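Local coordinates for protein probable tRNA pseudouridine synthase D (Methanosarcina mazei, PDB 1Z2Z) that probably converts uridine-13 of transfer RNAs to pseudouridine, as a member of the TruD family of pseudouridine synthases, at residues L64-L72 with I108-K116; K48-W59 with K87-F98. All coordinates share one frame; numbering follows the deposited sequence.

Contact 1. Residues L64-L72 with I108-K116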
loop_
_atom_site.group_PDB
_atom_site.type_symbol
_atom_site.label_atom_id
_atom_site.label_comp_id
_atom_site.label_asym_id
_atom_site.label_seq_id
_atom_site.Cartn_x
_atom_site.Cartn_y
_atom_site.Cartn_z
ATOM N N LEU A 64 15.444 -10.312 -13.117
ATOM C CA LEU A 64 16.670 -9.613 -13.491
ATOM C C LEU A 64 17.854 -10.007 -12.615
ATOM O O LEU A 64 18.931 -10.356 -13.104
ATOM C CB LEU A 64 16.467 -8.107 -13.376
ATOM C CG LEU A 64 17.385 -7.196 -14.196
ATOM C CD1 LEU A 64 17.348 -5.794 -13.592
ATOM C CD2 LEU A 64 18.809 -7.716 -14.211
ATOM N N THR A 65 17.656 -9.915 -11.309
ATOM C CA THR A 65 18.694 -10.251 -10.352
ATOM C C THR A 65 19.071 -11.713 -10.531
ATOM O O THR A 65 20.232 -12.085 -10.393
ATOM C CB THR A 65 18.200 -9.996 -8.901
ATOM O OG1 THR A 65 17.040 -10.794 -8.642
ATOM C CG2 THR A 65 17.822 -8.535 -8.726
ATOM N N ARG A 66 18.097 -12.551 -10.844
ATOM C CA ARG A 66 18.413 -13.958 -11.033
ATOM C C ARG A 66 19.251 -14.115 -12.321
ATOM O O ARG A 66 20.042 -15.050 -12.442
ATOM C CB ARG A 66 17.132 -14.781 -11.113
ATOM C CG ARG A 66 17.369 -16.268 -11.036
ATOM C CD ARG A 66 16.985 -16.929 -12.325
ATOM N NE ARG A 66 15.810 -17.779 -12.213
ATOM C CZ ARG A 66 15.071 -18.131 -13.259
ATOM N NH1 ARG A 66 15.398 -17.695 -14.463
ATOM N NH2 ARG A 66 14.017 -18.925 -13.114
ATOM N N THR A 67 19.071 -13.188 -13.267
ATOM C CA THR A 67 19.819 -13.196 -14.514
ATOM C C THR A 67 21.225 -12.669 -14.252
ATOM O O THR A 67 22.210 -13.277 -14.662
ATOM C CB THR A 67 19.125 -12.320 -15.602
ATOM O OG1 THR A 67 17.960 -12.991 -16.076
ATOM C CG2 THR A 67 20.044 -12.064 -16.784
ATOM N N LEU A 68 21.339 -11.544 -13.564
ATOM C CA LEU A 68 22.668 -11.030 -13.282
ATOM C C LEU A 68 23.429 -11.995 -12.398
ATOM O O LEU A 68 24.632 -12.160 -12.571
ATOM C CB LEU A 68 22.606 -9.682 -12.579
ATOM C CG LEU A 68 22.090 -8.522 -13.406
ATOM C CD1 LEU A 68 22.143 -7.288 -12.532
ATOM C CD2 LEU A 68 22.955 -8.327 -14.666
ATOM N N SER A 69 22.748 -12.638 -11.452
ATOM C CA SER A 69 23.474 -13.558 -10.591
ATOM C C SER A 69 24.051 -14.728 -11.390
ATOM O O SER A 69 25.086 -15.266 -11.022
ATOM C CB SER A 69 22.602 -14.075 -9.443
ATOM O OG SER A 69 21.894 -15.238 -9.801
ATOM N N ARG A 70 23.408 -15.108 -12.493
ATOM C CA ARG A 70 23.913 -16.206 -13.302
ATOM C C ARG A 70 25.138 -15.780 -14.119
ATOM O O ARG A 70 26.083 -16.536 -14.274
ATOM C CB ARG A 70 22.824 -16.715 -14.232
ATOM C CG ARG A 70 21.867 -17.713 -13.607
ATOM C CD ARG A 70 20.562 -17.714 -14.401
ATOM N NE ARG A 70 19.655 -18.795 -14.031
ATOM C CZ ARG A 70 18.383 -18.852 -14.397
ATOM N NH1 ARG A 70 17.862 -17.879 -15.143
ATOM N NH2 ARG A 70 17.638 -19.885 -14.017
ATOM N N ILE A 71 25.114 -14.551 -14.607
ATOM C CA ILE A 71 26.184 -13.981 -15.410
ATOM C C ILE A 71 27.432 -13.685 -14.589
ATOM O O ILE A 71 28.567 -13.756 -15.092
ATOM C CB ILE A 71 25.695 -12.663 -16.052
ATOM C CG1 ILE A 71 24.520 -12.982 -16.976
ATOM C CG2 ILE A 71 26.835 -11.941 -16.741
ATOM C CD1 ILE A 71 23.875 -11.787 -17.545
ATOM N N LEU A 72 27.229 -13.309 -13.332
ATOM C CA LEU A 72 28.350 -13.002 -12.453
ATOM C C LEU A 72 28.656 -14.185 -11.520
ATOM O O LEU A 72 29.590 -14.116 -10.730
ATOM C CB LEU A 72 28.039 -11.746 -11.627
ATOM C CG LEU A 72 27.696 -10.437 -12.334
ATOM C CD1 LEU A 72 26.985 -9.525 -11.347
ATOM C CD2 LEU A 72 28.944 -9.771 -12.884
ATOM N N ILE A 108 28.030 -6.054 -20.087
ATOM C CA ILE A 108 26.741 -6.732 -19.967
ATOM C C ILE A 108 25.735 -5.887 -20.728
ATOM O O ILE A 108 25.552 -4.701 -20.436
ATOM C CB ILE A 108 26.286 -6.825 -18.498
ATOM C CG1 ILE A 108 27.282 -7.654 -17.691
ATOM C CG2 ILE A 108 24.911 -7.443 -18.413
ATOM C CD1 ILE A 108 26.924 -7.767 -16.228
ATOM N N HIS A 109 25.091 -6.494 -21.712
ATOM C CA HIS A 109 24.107 -5.793 -22.527
ATOM C C HIS A 109 22.867 -6.652 -22.624
ATOM O O HIS A 109 22.753 -7.486 -23.519
ATOM C CB HIS A 109 24.666 -5.537 -23.930
ATOM C CG HIS A 109 25.936 -4.744 -23.931
ATOM N ND1 HIS A 109 25.970 -3.390 -23.665
ATOM C CD2 HIS A 109 27.225 -5.124 -24.108
ATOM C CE1 HIS A 109 27.222 -2.973 -23.678
ATOM N NE2 HIS A 109 28.006 -4.003 -23.944
ATOM N N LEU A 110 21.948 -6.464 -21.683
ATOM C CA LEU A 110 20.711 -7.220 -21.687
ATOM C C LEU A 110 19.644 -6.416 -22.411
ATOM O O LEU A 110 19.753 -5.200 -22.525
ATOM C CB LEU A 110 20.292 -7.532 -20.261
ATOM C CG LEU A 110 21.088 -8.714 -19.699
ATOM C CD1 LEU A 110 21.076 -8.677 -18.174
ATOM C CD2 LEU A 110 20.487 -10.015 -20.225
ATOM N N LYS A 111 18.624 -7.093 -22.921
ATOM C CA LYS A 111 17.585 -6.402 -23.648
ATOM C C LYS A 111 16.627 -5.669 -22.714
ATOM O O LYS A 111 16.021 -6.270 -21.826
ATOM C CB LYS A 111 16.808 -7.377 -24.535
ATOM C CG LYS A 111 15.916 -6.692 -25.570
ATOM C CD LYS A 111 14.957 -7.671 -26.231
ATOM C CE LYS A 111 13.952 -6.973 -27.154
ATOM N NZ LYS A 111 12.889 -6.183 -26.450
ATOM N N ASP A 112 16.500 -4.367 -22.933
ATOM C CA ASP A 112 15.626 -3.517 -22.140
ATOM C C ASP A 112 16.168 -3.341 -20.724
ATOM O O ASP A 112 15.419 -3.274 -19.749
ATOM C CB ASP A 112 14.195 -4.081 -22.120
ATOM C CG ASP A 112 13.432 -3.820 -23.432
ATOM O OD1 ASP A 112 13.866 -2.940 -24.219
ATOM O OD2 ASP A 112 12.390 -4.480 -23.669
ATOM N N ILE A 113 17.485 -3.251 -20.630
ATOM C CA ILE A 113 18.153 -3.074 -19.361
ATOM C C ILE A 113 19.324 -2.182 -19.633
ATOM O O ILE A 113 20.021 -2.348 -20.624
ATOM C CB ILE A 113 18.671 -4.397 -18.817
ATOM C CG1 ILE A 113 17.483 -5.305 -18.493
ATOM C CG2 ILE A 113 19.572 -4.153 -17.609
ATOM C CD1 ILE A 113 16.635 -4.825 -17.333
ATOM N N GLU A 114 19.542 -1.234 -18.744
ATOM C CA GLU A 114 20.634 -0.315 -18.896
ATOM C C GLU A 114 21.325 -0.299 -17.548
ATOM O O GLU A 114 20.669 -0.180 -16.517
ATOM C CB GLU A 114 20.060 1.046 -19.253
ATOM C CG GLU A 114 21.042 2.024 -19.823
ATOM C CD GLU A 114 20.391 2.962 -20.825
ATOM O OE1 GLU A 114 19.621 3.854 -20.398
ATOM O OE2 GLU A 114 20.641 2.797 -22.042
ATOM N N LEU A 115 22.646 -0.452 -17.556
ATOM C CA LEU A 115 23.440 -0.471 -16.336
ATOM C C LEU A 115 24.458 0.658 -16.345
ATOM O O LEU A 115 25.238 0.784 -17.285
ATOM C CB LEU A 115 24.174 -1.807 -16.212
ATOM C CG LEU A 115 23.355 -3.080 -16.011
ATOM C CD1 LEU A 115 24.298 -4.257 -15.873
ATOM C CD2 LEU A 115 22.479 -2.967 -14.758
ATOM N N LYS A 116 24.471 1.470 -15.295
ATOM C CA LYS A 116 25.409 2.586 -15.216
ATOM C C LYS A 116 26.037 2.647 -13.822
ATOM O O LYS A 116 25.347 2.711 -12.807
ATOM C CB LYS A 116 24.681 3.906 -15.526
ATOM C CG LYS A 116 23.764 3.854 -16.760
ATOM C CD LYS A 116 22.980 5.161 -16.981
ATOM C CE LYS A 116 21.922 5.039 -18.090
ATOM N NZ LYS A 116 21.004 6.228 -18.103
#
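Leu64 O accepts the backbone N-H of Leu68 with N and O 2.7 Å apart, and more weakly that of Thr67, so that three residues of one turn of helix 61-72 are tied together, and all three meet segment 108-116. No hydrogen bond spans the two segments; they bury 329 Å² between them, and their closest approaches are all carbon to carbon. Leu110 CD1 meets three side chains of the helix. Thr67 CG2 meets it tip to tip at 3.8 Å, while Leu68 CD2 comes in at a slant at 4.0 Å and Ile71 CD1 approaches to 4.2 Å. Thr67 can offer its methyl because chi1 of -73° turns CG2 anti to the backbone N; its hydroxyl OG1 is meanwhile hydrogen-bonded to His63 O. The arrangement is a helix laid against a loop and the start of a strand. A type II beta turn from Leu110 to Ile113, with Asp112 at positive phi (70°), leads the chain into strand 113-121 of the mixed sheet, and both end residues of the turn direct their side chains to the helix. At the strand side, Leu64 and Ile113 join end to end, their CD1 atoms 3.9 Å apart, and Trp59 packs on both. Leu115 only just reaches Leu68, CD1 to CD2 at 4.5 Å. Toward the C-terminal end of the helix segment, Ile108 CD1 lies among three branches: Ile71 CG2 at 4.2 Å, Leu68 CD2 at 4.3 Å and, slightly farther off, Leu72 CD2.

Contact 2. Residues K48-W59 with K87-F98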
loop_
_atom_site.group_PDB
_atom_site.type_symbol
_atom_site.label_atom_id
_atom_site.label_comp_id
_atom_site.label_asym_id
_atom_site.label_seq_id
_atom_site.Cartn_x
_atom_site.Cartn_y
_atom_site.Cartn_z
ATOM N N LYS A 48 33.847 -2.943 -1.124
ATOM C CA LYS A 48 33.693 -4.198 -1.848
ATOM C C LYS A 48 32.323 -4.332 -2.495
ATOM O O LYS A 48 31.929 -5.418 -2.898
ATOM C CB LYS A 48 33.946 -5.382 -0.906
ATOM C CG LYS A 48 32.892 -5.550 0.196
ATOM C CD LYS A 48 33.452 -6.268 1.431
ATOM C CE LYS A 48 32.430 -6.328 2.576
ATOM N NZ LYS A 48 31.392 -7.391 2.439
ATOM N N TYR A 49 31.609 -3.220 -2.599
ATOM C CA TYR A 49 30.282 -3.198 -3.196
ATOM C C TYR A 49 30.244 -2.198 -4.360
ATOM O O TYR A 49 30.594 -1.019 -4.213
ATOM C CB TYR A 49 29.241 -2.839 -2.120
ATOM C CG TYR A 49 28.811 -4.009 -1.247
ATOM C CD1 TYR A 49 28.061 -5.046 -1.785
ATOM C CD2 TYR A 49 29.162 -4.088 0.106
ATOM C CE1 TYR A 49 27.672 -6.135 -1.015
ATOM C CE2 TYR A 49 28.769 -5.185 0.894
ATOM C CZ TYR A 49 28.028 -6.204 0.321
ATOM O OH TYR A 49 27.642 -7.323 1.033
ATOM N N LEU A 50 29.837 -2.686 -5.527
ATOM C CA LEU A 50 29.764 -1.851 -6.721
ATOM C C LEU A 50 28.345 -1.318 -6.808
ATOM O O LEU A 50 27.392 -2.090 -6.775
ATOM C CB LEU A 50 30.122 -2.690 -7.959
ATOM C CG LEU A 50 30.491 -1.947 -9.247
ATOM C CD1 LEU A 50 29.270 -1.269 -9.766
ATOM C CD2 LEU A 50 31.593 -0.935 -8.994
ATOM N N ILE A 51 28.199 -0.005 -6.910
ATOM C CA ILE A 51 26.862 0.583 -6.964
ATOM C C ILE A 51 26.472 1.055 -8.359
ATOM O O ILE A 51 27.085 1.968 -8.941
ATOM C CB ILE A 51 26.701 1.783 -5.999
ATOM C CG1 ILE A 51 27.373 1.503 -4.642
ATOM C CG2 ILE A 51 25.227 2.056 -5.834
ATOM C CD1 ILE A 51 26.937 0.209 -3.953
ATOM N N VAL A 52 25.396 0.461 -8.854
ATOM C CA VAL A 52 24.905 0.723 -10.193
ATOM C C VAL A 52 23.480 1.225 -10.291
ATOM O O VAL A 52 22.614 0.833 -9.513
ATOM C CB VAL A 52 24.993 -0.569 -11.024
ATOM C CG1 VAL A 52 24.819 -0.255 -12.492
ATOM C CG2 VAL A 52 26.318 -1.263 -10.767
ATOM N N GLU A 53 23.241 2.081 -11.274
ATOM C CA GLU A 53 21.905 2.609 -11.516
ATOM C C GLU A 53 21.279 1.641 -12.504
ATOM O O GLU A 53 21.782 1.466 -13.609
ATOM C CB GLU A 53 21.978 3.989 -12.140
ATOM C CG GLU A 53 20.630 4.595 -12.377
ATOM C CD GLU A 53 20.719 5.861 -13.194
ATOM O OE1 GLU A 53 20.388 5.807 -14.396
ATOM O OE2 GLU A 53 21.141 6.901 -12.636
ATOM N N LEU A 54 20.198 1.005 -12.085
ATOM C CA LEU A 54 19.490 0.037 -12.891
ATOM C C LEU A 54 18.287 0.663 -13.590
ATOM O O LEU A 54 17.455 1.304 -12.952
ATOM C CB LEU A 54 19.034 -1.112 -11.994
ATOM C CG LEU A 54 18.072 -2.167 -12.545
ATOM C CD1 LEU A 54 18.655 -2.781 -13.810
ATOM C CD2 LEU A 54 17.827 -3.238 -11.465
ATOM N N THR A 55 18.208 0.502 -14.907
ATOM C CA THR A 55 17.084 1.036 -15.666
ATOM C C THR A 55 16.538 -0.165 -16.377
ATOM O O THR A 55 17.248 -0.807 -17.138
ATOM C CB THR A 55 17.523 2.075 -16.698
ATOM O OG1 THR A 55 18.322 3.085 -16.058
ATOM C CG2 THR A 55 16.295 2.730 -17.324
ATOM N N LYS A 56 15.282 -0.480 -16.117
ATOM C CA LYS A 56 14.691 -1.649 -16.720
ATOM C C LYS A 56 13.355 -1.359 -17.388
ATOM O O LYS A 56 12.608 -0.477 -16.972
ATOM C CB LYS A 56 14.557 -2.757 -15.671
ATOM C CG LYS A 56 13.566 -2.490 -14.545
ATOM C CD LYS A 56 13.670 -3.569 -13.481
ATOM C CE LYS A 56 12.323 -3.830 -12.851
ATOM N NZ LYS A 56 11.622 -2.558 -12.582
ATOM N N ARG A 57 13.068 -2.108 -18.441
ATOM C CA ARG A 57 11.845 -1.916 -19.177
ATOM C C ARG A 57 11.068 -3.206 -19.204
ATOM O O ARG A 57 11.512 -4.209 -19.770
ATOM C CB ARG A 57 12.171 -1.463 -20.598
ATOM C CG ARG A 57 10.958 -1.272 -21.471
ATOM C CD ARG A 57 11.310 -0.677 -22.836
ATOM N NE ARG A 57 10.097 -0.415 -23.633
ATOM C CZ ARG A 57 9.261 -1.357 -24.080
ATOM N NH1 ARG A 57 8.192 -1.007 -24.781
ATOM N NH2 ARG A 57 9.496 -2.648 -23.841
ATOM N N ASP A 58 9.904 -3.189 -18.571
ATOM C CA ASP A 58 9.053 -4.368 -18.538
ATOM C C ASP A 58 9.762 -5.619 -17.990
ATOM O O ASP A 58 9.550 -6.732 -18.477
ATOM C CB ASP A 58 8.519 -4.646 -19.933
ATOM C CG ASP A 58 7.433 -5.672 -19.928
ATOM O OD1 ASP A 58 7.128 -6.238 -21.004
ATOM O OD2 ASP A 58 6.879 -5.914 -18.835
ATOM N N TRP A 59 10.603 -5.422 -16.976
ATOM C CA TRP A 59 11.328 -6.520 -16.343
ATOM C C TRP A 59 10.875 -6.704 -14.900
ATOM O O TRP A 59 10.494 -5.749 -14.228
ATOM C CB TRP A 59 12.828 -6.242 -16.298
ATOM C CG TRP A 59 13.627 -6.676 -17.478
ATOM C CD1 TRP A 59 13.829 -5.978 -18.631
ATOM C CD2 TRP A 59 14.458 -7.840 -17.561
ATOM N NE1 TRP A 59 14.747 -6.623 -19.420
ATOM C CE2 TRP A 59 15.146 -7.765 -18.795
ATOM C CE3 TRP A 59 14.688 -8.930 -16.719
ATOM C CZ2 TRP A 59 16.063 -8.744 -19.194
ATOM C CZ3 TRP A 59 15.591 -9.900 -17.112
ATOM C CH2 TRP A 59 16.270 -9.803 -18.348
ATOM N N LYS A 87 7.224 -4.119 -12.586
ATOM C CA LYS A 87 7.676 -4.841 -13.763
ATOM C C LYS A 87 7.148 -4.100 -15.009
ATOM O O LYS A 87 7.931 -3.508 -15.766
ATOM C CB LYS A 87 7.171 -6.298 -13.670
ATOM C CG LYS A 87 6.589 -6.955 -14.924
ATOM C CD LYS A 87 7.612 -7.154 -16.039
ATOM C CE LYS A 87 7.106 -8.128 -17.091
ATOM N NZ LYS A 87 7.143 -9.503 -16.558
ATOM N N ARG A 88 5.830 -4.084 -15.202
ATOM C CA ARG A 88 5.266 -3.396 -16.358
ATOM C C ARG A 88 5.468 -1.894 -16.299
ATOM O O ARG A 88 4.513 -1.151 -16.075
ATOM C CB ARG A 88 3.764 -3.682 -16.511
ATOM C CG ARG A 88 3.197 -3.168 -17.847
ATOM C CD ARG A 88 1.865 -3.820 -18.244
ATOM N NE ARG A 88 1.358 -3.319 -19.530
ATOM C CZ ARG A 88 1.919 -3.559 -20.718
ATOM N NH1 ARG A 88 3.014 -4.300 -20.805
ATOM N NH2 ARG A 88 1.388 -3.049 -21.818
ATOM N N ALA A 89 6.695 -1.432 -16.519
ATOM C CA ALA A 89 6.955 0.003 -16.472
ATOM C C ALA A 89 8.399 0.315 -16.796
ATOM O O ALA A 89 9.228 -0.583 -16.889
ATOM C CB ALA A 89 6.622 0.537 -15.093
ATOM N N LEU A 90 8.703 1.588 -16.990
ATOM C CA LEU A 90 10.076 1.972 -17.251
ATOM C C LEU A 90 10.571 2.560 -15.939
ATOM O O LEU A 90 10.188 3.667 -15.541
ATOM C CB LEU A 90 10.161 2.999 -18.376
ATOM C CG LEU A 90 11.552 3.619 -18.531
ATOM C CD1 LEU A 90 12.591 2.546 -18.739
ATOM C CD2 LEU A 90 11.539 4.613 -19.662
ATOM N N THR A 91 11.442 1.811 -15.277
ATOM C CA THR A 91 11.941 2.212 -13.977
ATOM C C THR A 91 13.450 2.269 -13.806
ATOM O O THR A 91 14.174 1.381 -14.256
ATOM C CB THR A 91 11.427 1.259 -12.929
ATOM O OG1 THR A 91 12.192 0.048 -12.995
ATOM C CG2 THR A 91 9.967 0.929 -13.186
ATOM N N THR A 92 13.890 3.306 -13.099
ATOM C CA THR A 92 15.288 3.574 -12.780
ATOM C C THR A 92 15.461 3.479 -11.248
ATOM O O THR A 92 14.604 3.954 -10.499
ATOM C CB THR A 92 15.638 5.001 -13.225
ATOM O OG1 THR A 92 15.362 5.137 -14.622
ATOM C CG2 THR A 92 17.089 5.327 -12.964
ATOM N N GLN A 93 16.552 2.880 -10.777
ATOM C CA GLN A 93 16.788 2.759 -9.337
ATOM C C GLN A 93 18.245 2.440 -9.048
ATOM O O GLN A 93 18.996 2.065 -9.946
ATOM C CB GLN A 93 15.953 1.639 -8.739
ATOM C CG GLN A 93 16.451 0.267 -9.115
ATOM C CD GLN A 93 15.478 -0.808 -8.724
ATOM O OE1 GLN A 93 15.026 -1.603 -9.555
ATOM N NE2 GLN A 93 15.133 -0.833 -7.454
ATOM N N LYS A 94 18.646 2.577 -7.783
ATOM C CA LYS A 94 20.020 2.285 -7.407
ATOM C C LYS A 94 20.101 0.860 -6.839
ATOM O O LYS A 94 19.191 0.406 -6.156
ATOM C CB LYS A 94 20.505 3.318 -6.388
ATOM C CG LYS A 94 21.804 2.952 -5.682
ATOM C CD LYS A 94 22.289 4.073 -4.763
ATOM C CE LYS A 94 22.654 5.311 -5.563
ATOM N NZ LYS A 94 23.221 6.436 -4.752
ATOM N N ILE A 95 21.165 0.140 -7.170
ATOM C CA ILE A 95 21.340 -1.211 -6.665
ATOM C C ILE A 95 22.793 -1.416 -6.272
ATOM O O ILE A 95 23.658 -0.572 -6.547
ATOM C CB ILE A 95 20.965 -2.293 -7.712
ATOM C CG1 ILE A 95 21.910 -2.229 -8.913
ATOM C CG2 ILE A 95 19.515 -2.133 -8.142
ATOM C CD1 ILE A 95 21.860 -3.509 -9.797
ATOM N N SER A 96 23.072 -2.521 -5.606
ATOM C CA SER A 96 24.449 -2.792 -5.232
ATOM C C SER A 96 24.785 -4.209 -5.648
ATOM O O SER A 96 23.929 -5.100 -5.632
ATOM C CB SER A 96 24.665 -2.617 -3.727
ATOM O OG SER A 96 24.054 -3.673 -3.010
ATOM N N ILE A 97 26.041 -4.399 -6.030
ATOM C CA ILE A 97 26.528 -5.696 -6.470
ATOM C C ILE A 97 27.833 -5.983 -5.771
ATOM O O ILE A 97 28.792 -5.212 -5.876
ATOM C CB ILE A 97 26.785 -5.715 -7.986
ATOM C CG1 ILE A 97 25.536 -5.232 -8.744
ATOM C CG2 ILE A 97 27.170 -7.120 -8.406
ATOM C CD1 ILE A 97 25.709 -5.169 -10.247
ATOM N N PHE A 98 27.868 -7.104 -5.067
ATOM C CA PHE A 98 29.044 -7.484 -4.313
ATOM C C PHE A 98 30.195 -7.996 -5.145
ATOM O O PHE A 98 30.030 -8.807 -6.069
ATOM C CB PHE A 98 28.676 -8.538 -3.258
ATOM C CG PHE A 98 29.860 -9.134 -2.542
ATOM C CD1 PHE A 98 30.143 -10.483 -2.650
ATOM C CD2 PHE A 98 30.684 -8.348 -1.747
ATOM C CE1 PHE A 98 31.232 -11.046 -1.959
ATOM C CE2 PHE A 98 31.771 -8.906 -1.056
ATOM C CZ PHE A 98 32.044 -10.248 -1.165
HETATM O O HOH W 1 15.003 0.223 -11.944
HETATM O O HOH W 2 3.982 -6.883 -18.889
#
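Lys56 faces Thr91 in an antiparallel hydrogen-bonded pair, its N 2.9 Å from Thr91 O, and its side chain stays with the same partner. CB leaves the strand on the face that also carries Leu54 and Gln93. A chi1 of 67° puts CG between the backbone N and the carbonyl carbon, 3.3 Å from Thr91 OG1; CD and CE then arch past that hydroxyl, and bends in the last two torsions return NZ to OG1 at 2.7 Å, a hydrogen bond. A water bonded to Thr91 OG1 also lies within bonding distance of Leu54 O and Gln93 OE1, and its two protons may have to be divided among several acceptors. An alanine in place of Lys56 would probably leave Thr91 OG1 without its ammonium donor and open a gap beside Thr61 and Ile113, which the lysine chain touches. Strands 49-57 and 90-98, running at 151° to each other, belong to the mixed sheet of the synthase fold, and each of their four hydrogen-bonded pairs has both N-H...O bonds. Farther along the Lys56 face, Leu54 CD2 meets Ile95 CG2 at 3.9 Å, and Val52 CG2 meets Ile97 CD1 at 4.0 Å. On the other face Phe98 CD2 sits 3.8 Å above the plane of the Tyr49 ring, near its rim, the two planes inclined at 53°. Beyond Thr91, the side chain of Ala89 is about 4 Å from that of Asp86, the predicted nucleophile. On the Lys56 face, then, aliphatic packing gives way to a polar cluster in which NZ and a water both hold Thr91 OG1, which is likely to fix that hydroxyl's rotation.

From the N terminus, strand 49-57 comes first and leads almost directly into helix 61-72, so the first halves of both contacts are laid down in succession. Contact 2 closes a 27-residue loop when strand 90-98 returns beside strand 49-57; contact 1 closes a 35-residue loop later, when 108-116 reaches the helix. The two loops therefore cross. Strand 49-57 ends up between strands 90-98 and 113-121, and the second join is direct: Glu53 N lies 2.7 Å from Lys116 O, probably hydrogen-bonded. Helix 61-72 overlies the same sheet, touching Leu54 through Leu64 and Ile97 through Leu72, while Trp59 NE1 probably bonds to Lys111 O where strand, helix and turn converge.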